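PDB 7BW9: serine acetyltransferase 1, putative from Entamoeba histolytica, which probably transfers an acetyl group from acetyl-CoA to the hydroxyl of L-serine in cysteine biosynthesis and binds cysteine. Local coordinates for residues I44-F49 and E101-D106; I21-T26 and Q105-A110; H131-Q136 and N174-D179. All blocks are in the same frame, centred on the assembly; numbering follows the deposited sequence.

Overall arrangement
All three contacts are buried, and they step from the helical N-terminal part of the chain toward the left-handed beta-helix. Contacts 1 and 2 share helix 96-113 and are neighbours, their centres about 7 Å apart; in each a phenylalanine, from a short 3-10 turn or from the residue just after a helix, meets aliphatic side chains of that helix. Contact 3 lies nearest the chain's centre, about 3 Å from it, and sets helix 128-144 against the first coil of the beta-helix. Its core adds a sulfur-aromatic touch to apolar packing, while its far end carries a carboxylate that binds cysteine. Asp106, shared by contacts 1 and 2, reaches contact 3 through Phe176 N.

Contact 1. Residues I44-F49 and E101-D106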
loop_
_atom_site.group_PDB
_atom_site.type_symbol
_atom_site.label_atom_id
_atom_site.label_comp_id
_atom_site.label_asym_id
_atom_site.label_seq_id
_atom_site.Cartn_x
_atom_site.Cartn_y
_atom_site.Cartn_z
ATOM N N ILE A 44 16.540 -4.215 17.370
ATOM C CA ILE A 44 17.951 -3.856 17.515
ATOM C C ILE A 44 18.108 -2.357 17.768
ATOM O O ILE A 44 18.894 -1.938 18.626
ATOM C CB ILE A 44 18.758 -4.296 16.282
ATOM C CG1 ILE A 44 18.859 -5.826 16.217
ATOM C CG2 ILE A 44 20.143 -3.673 16.328
ATOM C CD1 ILE A 44 19.177 -6.368 14.824
ATOM N N LEU A 45 17.369 -1.519 17.036
ATOM C CA LEU A 45 17.611 -0.081 17.161
ATOM C C LEU A 45 16.911 0.543 18.368
ATOM O O LEU A 45 17.400 1.538 18.912
ATOM C CB LEU A 45 17.169 0.646 15.896
ATOM C CG LEU A 45 17.848 0.258 14.584
ATOM C CD1 LEU A 45 17.122 0.957 13.465
ATOM C CD2 LEU A 45 19.307 0.635 14.596
ATOM N N PHE A 46 15.767 0.017 18.791
ATOM C CA PHE A 46 15.023 0.589 19.912
ATOM C C PHE A 46 14.404 -0.507 20.756
ATOM O O PHE A 46 13.180 -0.664 20.792
ATOM C CB PHE A 46 13.945 1.545 19.413
ATOM C CG PHE A 46 14.478 2.668 18.630
ATOM C CD1 PHE A 46 15.062 3.746 19.269
ATOM C CD2 PHE A 46 14.408 2.653 17.243
ATOM C CE1 PHE A 46 15.562 4.805 18.540
ATOM C CE2 PHE A 46 14.914 3.707 16.505
ATOM C CZ PHE A 46 15.498 4.783 17.160
ATOM N N PRO A 47 15.228 -1.275 21.475
ATOM C CA PRO A 47 14.666 -2.342 22.320
ATOM C C PRO A 47 13.549 -1.870 23.234
ATOM O O PRO A 47 12.565 -2.595 23.421
ATOM C CB PRO A 47 15.885 -2.845 23.111
ATOM C CG PRO A 47 17.005 -1.844 22.835
ATOM C CD PRO A 47 16.700 -1.284 21.481
ATOM N N ASP A 48 13.646 -0.661 23.783
ATOM C CA ASP A 48 12.633 -0.240 24.748
ATOM C C ASP A 48 11.223 -0.237 24.166
ATOM O O ASP A 48 10.260 -0.410 24.920
ATOM C CB ASP A 48 12.967 1.142 25.304
ATOM C CG ASP A 48 14.116 1.110 26.302
ATOM O OD1 ASP A 48 14.796 0.061 26.420
ATOM O OD2 ASP A 48 14.347 2.147 26.961
ATOM N N PHE A 49 11.070 -0.092 22.847
ATOM C CA PHE A 49 9.734 0.002 22.266
ATOM C C PHE A 49 9.265 -1.281 21.603
ATOM O O PHE A 49 8.080 -1.381 21.249
ATOM C CB PHE A 49 9.678 1.171 21.259
ATOM C CG PHE A 49 9.992 2.496 21.892
ATOM C CD1 PHE A 49 8.987 3.261 22.455
ATOM C CD2 PHE A 49 11.302 2.939 21.995
ATOM C CE1 PHE A 49 9.284 4.468 23.072
ATOM C CE2 PHE A 49 11.602 4.138 22.612
ATOM C CZ PHE A 49 10.590 4.904 23.150
ATOM N N GLU A 101 22.130 6.264 14.839
ATOM C CA GLU A 101 22.142 7.702 15.086
ATOM C C GLU A 101 21.383 8.451 14.000
ATOM O O GLU A 101 20.717 9.456 14.282
ATOM C CB GLU A 101 23.580 8.226 15.181
ATOM C CG GLU A 101 24.403 7.623 16.313
ATOM C CD GLU A 101 23.618 7.509 17.620
ATOM O OE1 GLU A 101 23.272 8.564 18.211
ATOM O OE2 GLU A 101 23.329 6.362 18.047
ATOM N N LEU A 102 21.475 7.973 12.752
ATOM C CA LEU A 102 20.723 8.577 11.648
ATOM C C LEU A 102 19.216 8.375 11.811
ATOM O O LEU A 102 18.428 9.309 11.593
ATOM C CB LEU A 102 21.204 8.000 10.311
ATOM C CG LEU A 102 22.557 8.506 9.781
ATOM C CD1 LEU A 102 22.972 7.752 8.524
ATOM C CD2 LEU A 102 22.547 10.014 9.523
ATOM N N VAL A 103 18.794 7.167 12.193
ATOM C CA VAL A 103 17.371 6.910 12.389
ATOM C C VAL A 103 16.823 7.789 13.508
ATOM O O VAL A 103 15.720 8.350 13.400
ATOM C CB VAL A 103 17.141 5.409 12.657
ATOM C CG1 VAL A 103 15.736 5.161 13.179
ATOM C CG2 VAL A 103 17.403 4.600 11.368
ATOM N N LYS A 104 17.605 7.962 14.582
ATOM C CA LYS A 104 17.196 8.850 15.668
ATOM C C LYS A 104 16.940 10.263 15.160
ATOM O O LYS A 104 15.990 10.926 15.593
ATOM C CB LYS A 104 18.263 8.883 16.765
ATOM C CG LYS A 104 18.384 7.611 17.589
ATOM C CD LYS A 104 19.643 7.680 18.464
ATOM C CE LYS A 104 19.443 8.614 19.643
ATOM N NZ LYS A 104 20.692 8.746 20.451
ATOM N N GLN A 105 17.776 10.742 14.241
ATOM C CA GLN A 105 17.548 12.073 13.694
ATOM C C GLN A 105 16.342 12.110 12.768
ATOM O O GLN A 105 15.619 13.110 12.758
ATOM C CB GLN A 105 18.806 12.568 12.999
ATOM C CG GLN A 105 19.982 12.668 13.972
ATOM C CD GLN A 105 21.249 13.105 13.275
ATOM O OE1 GLN A 105 21.939 14.019 13.727
ATOM N NE2 GLN A 105 21.549 12.470 12.154
ATOM N N ASP A 106 16.075 11.023 12.022
ATOM C CA ASP A 106 14.820 10.952 11.274
ATOM C C ASP A 106 13.619 11.060 12.216
ATOM O O ASP A 106 12.638 11.752 11.912
ATOM C CB ASP A 106 14.747 9.656 10.453
ATOM C CG ASP A 106 15.839 9.563 9.366
ATOM O OD1 ASP A 106 16.272 10.610 8.802
ATOM O OD2 ASP A 106 16.266 8.420 9.069
#
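Leu45 and Val103 mark the closest approach of the backbones, their CA atoms 8.5 Å apart where helix 36-45 ends against the middle of helix 96-113. Phe46 is the first residue to leave helical backbone angles, and its side chain, like that of Leu45, leaves the main chain toward the second helix. Phe46 and Val103 carry most of the contact. The outer edge of the Phe46 ring faces the helix: CE2 lies 3.7 Å from Val103 CG1, which sits in the plane of the ring, and CZ is 4.1 Å from Lys104 CG. The ring thus presents its rim, not a face, to these two aliphatic groups. Val103 divides its two methyls between two partners. With CG1 anti to the backbone N (chi1 167°), that methyl is turned to Phe46, while CG2 packs on Leu45 CD1 at 4.2 Å. A branched residue suits this place because both methyls start at CB and stay close to the helix surface. Lys104 contributes only its aliphatic stem. Beyond CG the chain bends and leads away, carrying NZ to a salt bridge with Asp19 and to a weaker one with Glu101 OE1 at 3.4 Å, one helical turn earlier. A long side chain can therefore line the apolar contact with methylenes and still keep its ammonium group among carboxylates. No hydrogen bond joins the two segments, but Arg100 of helix 96-113 reaches the carbonyl of Leu45 through NE, tying down the end of helix 36-45. Around this junction, Leu45 also rests on Phe96, and Phe46 touches Ile124 and Met134, so the turn after helix 36-45 is packed against helix 96-113 and two further helices, 120-126 and 128-144.

Contact 2. Residues I21-T26 and Q105-A110; sequences IAFKST and QDIIAA
Phe23 reaches helix 96-113 with the far end of its ring, which meets two consecutive isoleucines. CE1 lies 3.9 Å from Ile107 CG2, and CZ lies 3.8 Å from Ile108 CD1, so neighbouring ring atoms have different partners. Ile107 meets CE1 chiefly with CG2, its CD1 close behind at 4.2 Å, whereas Ile108 extends its longer branch, whose second torsion (chi2 -46°) folds CD1 round to the ring. Isoleucine suits both positions, since each side chain supplies methyls at two distances from the helix. A large aromatic side chain is equally apt at Phe23, because its CA stays 9.6 Å from that of Ile107 and the ring must bridge the gap. Behind the ring, residues 21-23 form a short 3-10 turn, in which Lys24 N bonds to Ile21 O. Just beyond, Ser25 N is held by Asp48 OD2, anchoring the loop to helix 47-50. Phe46, from the turn after helix 36-45, and Leu120 of helix 120-126 each touch both Phe23 and Ile107, while Ile108 also packs on Val309 of the second subunit; the contact thus lies between the N-terminal helices and a neighbouring chain.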
loop_
_atom_site.group_PDB
_atom_site.type_symbol
_atom_site.label_atom_id
_atom_site.label_comp_id
_atom_site.label_asym_id
_atom_site.label_seq_id
_atom_site.Cartn_x
_atom_site.Cartn_y
_atom_site.Cartn_z
ATOM N N ILE A 21 16.952 10.951 27.107
ATOM C CA ILE A 21 15.841 10.407 27.883
ATOM C C ILE A 21 14.599 10.218 27.027
ATOM O O ILE A 21 13.785 9.323 27.287
ATOM C CB ILE A 21 15.550 11.333 29.086
ATOM C CG1 ILE A 21 16.850 11.849 29.705
ATOM C CG2 ILE A 21 14.722 10.619 30.134
ATOM C CD1 ILE A 21 17.373 13.150 29.089
ATOM N N ALA A 22 14.423 11.058 26.003
ATOM C CA ALA A 22 13.212 10.997 25.194
ATOM C C ALA A 22 13.105 9.684 24.433
ATOM O O ALA A 22 11.998 9.262 24.085
ATOM C CB ALA A 22 13.173 12.178 24.217
ATOM N N PHE A 23 14.234 9.032 24.160
ATOM C CA PHE A 23 14.258 7.772 23.429
ATOM C C PHE A 23 14.103 6.556 24.320
ATOM O O PHE A 23 14.071 5.433 23.805
ATOM C CB PHE A 23 15.559 7.644 22.640
ATOM C CG PHE A 23 15.615 8.542 21.451
ATOM C CD1 PHE A 23 14.931 8.215 20.292
ATOM C CD2 PHE A 23 16.327 9.729 21.498
ATOM C CE1 PHE A 23 14.975 9.051 19.194
ATOM C CE2 PHE A 23 16.376 10.572 20.406
ATOM C CZ PHE A 23 15.700 10.228 19.249
ATOM N N LYS A 24 14.023 6.741 25.631
ATOM C CA LYS A 24 13.970 5.631 26.568
ATOM C C LYS A 24 12.562 5.489 27.112
ATOM O O LYS A 24 11.776 6.441 27.114
ATOM C CB LYS A 24 14.968 5.836 27.709
ATOM C CG LYS A 24 16.384 6.053 27.208
ATOM C CD LYS A 24 17.329 6.468 28.315
ATOM C CE LYS A 24 18.604 5.652 28.256
ATOM N NZ LYS A 24 19.727 6.267 29.026
ATOM N N SER A 25 12.241 4.279 27.549
ATOM C CA SER A 25 10.911 4.019 28.068
ATOM C C SER A 25 10.978 2.758 28.918
ATOM O O SER A 25 11.633 1.778 28.547
ATOM C CB SER A 25 9.896 3.885 26.928
ATOM O OG SER A 25 8.771 3.106 27.291
ATOM N N THR A 26 10.322 2.808 30.069
ATOM C CA THR A 26 10.289 1.702 31.008
ATOM C C THR A 26 9.080 0.816 30.806
ATOM O O THR A 26 8.841 -0.079 31.618
ATOM C CB THR A 26 10.293 2.238 32.436
ATOM O OG1 THR A 26 9.098 2.999 32.654
ATOM C CG2 THR A 26 11.505 3.136 32.665
ATOM N N GLN A 105 17.776 10.742 14.241
ATOM C CA GLN A 105 17.548 12.073 13.694
ATOM C C GLN A 105 16.342 12.110 12.768
ATOM O O GLN A 105 15.619 13.110 12.758
ATOM C CB GLN A 105 18.806 12.568 12.999
ATOM C CG GLN A 105 19.982 12.668 13.972
ATOM C CD GLN A 105 21.249 13.105 13.275
ATOM O OE1 GLN A 105 21.939 14.019 13.727
ATOM N NE2 GLN A 105 21.549 12.470 12.154
ATOM N N ASP A 106 16.075 11.023 12.022
ATOM C CA ASP A 106 14.820 10.952 11.274
ATOM C C ASP A 106 13.619 11.060 12.216
ATOM O O ASP A 106 12.638 11.752 11.912
ATOM C CB ASP A 106 14.747 9.656 10.453
ATOM C CG ASP A 106 15.839 9.563 9.366
ATOM O OD1 ASP A 106 16.272 10.610 8.802
ATOM O OD2 ASP A 106 16.266 8.420 9.069
ATOM N N ILE A 107 13.691 10.396 13.373
ATOM C CA ILE A 107 12.612 10.473 14.360
ATOM C C ILE A 107 12.447 11.898 14.866
ATOM O O ILE A 107 11.322 12.398 15.003
ATOM C CB ILE A 107 12.885 9.493 15.515
ATOM C CG1 ILE A 107 12.670 8.054 15.045
ATOM C CG2 ILE A 107 12.045 9.846 16.745
ATOM C CD1 ILE A 107 13.523 7.074 15.806
ATOM N N ILE A 108 13.558 12.564 15.171
ATOM C CA ILE A 108 13.502 13.968 15.574
ATOM C C ILE A 108 12.841 14.802 14.487
ATOM O O ILE A 108 11.979 15.642 14.767
ATOM C CB ILE A 108 14.912 14.498 15.893
ATOM C CG1 ILE A 108 15.481 13.831 17.162
ATOM C CG2 ILE A 108 14.904 16.027 15.980
ATOM C CD1 ILE A 108 14.521 13.762 18.315
ATOM N N ALA A 109 13.242 14.579 13.229
ATOM C CA ALA A 109 12.679 15.331 12.107
ATOM C C ALA A 109 11.185 15.095 11.989
ATOM O O ALA A 109 10.428 16.016 11.655
ATOM C CB ALA A 109 13.367 14.936 10.796
ATOM N N ALA A 110 10.745 13.853 12.242
ATOM C CA ALA A 110 9.317 13.550 12.206
ATOM C C ALA A 110 8.580 14.316 13.297
ATOM O O ALA A 110 7.482 14.847 13.069
ATOM C CB ALA A 110 9.087 12.035 12.360
#

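Contact 3. Residues H131-Q136 and N174-D179; sequences HVMMIQ and NHFFID. With CYS (cysteine), chain D.
The first coil of the left-handed beta-helix, the hallmark of the hexapeptide transferases, meets helix 128-144 here through a Met-aromatic contact and a pair of aliphatic side chains. Met133 SD lies at the edge of the Phe176 ring, 5.1 Å from its centroid and 84° off the ring normal, with CD2 the nearest ring atom at 3.8 Å. The bend of the methionine chain at chi2 (-45°) brings the sulfur beside the ring. Phe176 in turn has CG anti to its N (chi1 -179°), directing the ring at the helix. Two residues further along the same coil, Ile178 CD1 makes a looser touch with Val132 CG1 at 4.4 Å. Phe176 and Ile178 both point toward the helix, while the intervening Phe177 points away and packs on Ala110, the alternation expected of an extended strand. Ile166 of strand 165-166 touches Val132, Met133 and Ile178, closing the apolar cluster. Before the strand, Asn174 OD1 accepts a nearly straight bond of 2.8 Å from His175 ND1, lying in the plane of the imidazole. That bond, with stacking on Trp195 and a bond from NE2 to Asn305 of the second subunit, holds the ring's orientation. At the other end Asp179 OD2 accepts a hydrogen bond of 2.7 Å from the amino group of the bound cysteine, which is also held by Asp114 and by Arg222 of the third subunit. Across residues 174-179 the chemistry thus changes: Phe176 and Ile178 meet sulfur and hydrocarbon of the helix, and Asp179 turns to the ligand, probably gripping an ammonium group.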
loop_
_atom_site.group_PDB
_atom_site.type_symbol
_atom_site.label_atom_id
_atom_site.label_comp_id
_atom_site.label_asym_id
_atom_site.label_seq_id
_atom_site.Cartn_x
_atom_site.Cartn_y
_atom_site.Cartn_z
ATOM N N HIS A 131 9.897 3.705 9.529
ATOM C CA HIS A 131 10.190 2.295 9.278
ATOM C C HIS A 131 10.865 2.119 7.930
ATOM O O HIS A 131 11.780 1.301 7.795
ATOM C CB HIS A 131 8.918 1.442 9.372
ATOM C CG HIS A 131 8.309 1.433 10.743
ATOM N ND1 HIS A 131 7.005 1.053 10.980
ATOM C CD2 HIS A 131 8.830 1.772 11.947
ATOM C CE1 HIS A 131 6.748 1.160 12.274
ATOM N NE2 HIS A 131 7.840 1.591 12.883
ATOM N N VAL A 132 10.459 2.899 6.929
ATOM C CA VAL A 132 11.079 2.717 5.618
ATOM C C VAL A 132 12.543 3.141 5.664
ATOM O O VAL A 132 13.386 2.554 4.978
ATOM C CB VAL A 132 10.284 3.464 4.520
ATOM C CG1 VAL A 132 10.532 4.968 4.575
ATOM C CG2 VAL A 132 10.657 2.938 3.138
ATOM N N MET A 133 12.877 4.135 6.493
ATOM C CA MET A 133 14.257 4.596 6.580
ATOM C C MET A 133 15.129 3.660 7.411
ATOM O O MET A 133 16.314 3.498 7.098
ATOM C CB MET A 133 14.297 6.020 7.133
ATOM C CG MET A 133 13.814 7.068 6.107
ATOM S SD MET A 133 14.509 6.840 4.446
ATOM C CE MET A 133 16.258 7.064 4.831
ATOM N N MET A 134 14.575 3.028 8.455
ATOM C CA MET A 134 15.283 1.919 9.095
ATOM C C MET A 134 15.740 0.891 8.061
ATOM O O MET A 134 16.899 0.469 8.052
ATOM C CB MET A 134 14.386 1.242 10.134
ATOM C CG MET A 134 13.890 2.122 11.270
ATOM S SD MET A 134 12.957 1.103 12.444
ATOM C CE MET A 134 12.625 2.265 13.770
ATOM N N ILE A 135 14.838 0.482 7.170
ATOM C CA ILE A 135 15.208 -0.487 6.144
ATOM C C ILE A 135 16.150 0.135 5.114
ATOM O O ILE A 135 17.142 -0.490 4.710
ATOM C CB ILE A 135 13.949 -1.058 5.477
ATOM C CG1 ILE A 135 13.026 -1.648 6.536
ATOM C CG2 ILE A 135 14.313 -2.116 4.433
ATOM C CD1 ILE A 135 13.629 -2.855 7.295
ATOM N N GLN A 136 15.858 1.368 4.664
ATOM C CA GLN A 136 16.619 1.943 3.552
ATOM C C GLN A 136 18.076 2.168 3.927
ATOM O O GLN A 136 18.977 1.900 3.124
ATOM C CB GLN A 136 15.997 3.262 3.083
ATOM C CG GLN A 136 16.363 3.630 1.604
ATOM C CD GLN A 136 17.706 4.331 1.473
ATOM O OE1 GLN A 136 18.177 4.945 2.425
ATOM N NE2 GLN A 136 18.341 4.211 0.306
ATOM N N ASN A 174 20.621 13.423 6.455
ATOM C CA ASN A 174 20.081 13.220 7.786
ATOM C C ASN A 174 18.818 14.052 8.015
ATOM O O ASN A 174 18.496 14.976 7.258
ATOM C CB ASN A 174 21.145 13.524 8.854
ATOM C CG ASN A 174 21.696 14.935 8.766
ATOM O OD1 ASN A 174 20.973 15.916 8.943
ATOM N ND2 ASN A 174 22.993 15.041 8.544
ATOM N N HIS A 175 18.092 13.686 9.072
ATOM C CA HIS A 175 16.846 14.350 9.463
ATOM C C HIS A 175 15.816 14.326 8.338
ATOM O O HIS A 175 15.134 15.320 8.076
ATOM C CB HIS A 175 17.095 15.793 9.923
ATOM C CG HIS A 175 17.928 15.905 11.169
ATOM N ND1 HIS A 175 19.301 16.048 11.140
ATOM C CD2 HIS A 175 17.576 15.934 12.477
ATOM C CE1 HIS A 175 19.757 16.160 12.374
ATOM N NE2 HIS A 175 18.732 16.084 13.203
ATOM N N PHE A 176 15.695 13.183 7.669
ATOM C CA PHE A 176 14.779 13.044 6.544
ATOM C C PHE A 176 13.420 12.583 7.056
ATOM O O PHE A 176 13.338 11.577 7.773
ATOM C CB PHE A 176 15.343 12.051 5.519
ATOM C CG PHE A 176 14.468 11.855 4.308
ATOM C CD1 PHE A 176 14.082 12.942 3.536
ATOM C CD2 PHE A 176 14.034 10.587 3.940
ATOM C CE1 PHE A 176 13.274 12.771 2.413
ATOM C CE2 PHE A 176 13.237 10.408 2.824
ATOM C CZ PHE A 176 12.859 11.501 2.055
ATOM N N PHE A 177 12.355 13.296 6.679
ATOM C CA PHE A 177 11.000 12.972 7.134
ATOM C C PHE A 177 10.062 12.759 5.946
ATOM O O PHE A 177 9.863 13.666 5.121
ATOM C CB PHE A 177 10.448 14.066 8.053
ATOM C CG PHE A 177 9.023 13.822 8.530
ATOM C CD1 PHE A 177 8.573 12.532 8.843
ATOM C CD2 PHE A 177 8.152 14.888 8.712
ATOM C CE1 PHE A 177 7.277 12.319 9.304
ATOM C CE2 PHE A 177 6.847 14.679 9.163
ATOM C CZ PHE A 177 6.413 13.392 9.460
ATOM N N ILE A 178 9.486 11.562 5.864
ATOM C CA ILE A 178 8.368 11.269 4.971
ATOM C C ILE A 178 7.110 11.205 5.826
ATOM O O ILE A 178 7.020 10.369 6.735
ATOM C CB ILE A 178 8.581 9.955 4.202
ATOM C CG1 ILE A 178 9.740 10.088 3.221
ATOM C CG2 ILE A 178 7.310 9.541 3.458
ATOM C CD1 ILE A 178 10.106 8.797 2.548
ATOM N N ASP A 179 6.160 12.103 5.568
ATOM C CA ASP A 179 4.864 12.096 6.245
ATOM C C ASP A 179 3.853 11.372 5.369
ATOM O O ASP A 179 3.757 11.658 4.172
ATOM C CB ASP A 179 4.373 13.516 6.549
ATOM C CG ASP A 179 3.336 13.559 7.691
ATOM O OD1 ASP A 179 2.999 12.492 8.262
ATOM O OD2 ASP A 179 2.854 14.670 8.021
HETATM N N CYS D . 0.550 15.197 9.384
HETATM C CA CYS D . 0.385 16.652 9.123
HETATM C C CYS D . -0.614 17.278 10.115
HETATM O O CYS D . -1.176 16.595 10.911
HETATM C CB CYS D . -0.027 16.887 7.676
HETATM S SG CYS D . -1.637 16.189 7.240
HETATM O OXT CYS D . -0.783 18.486 10.055
#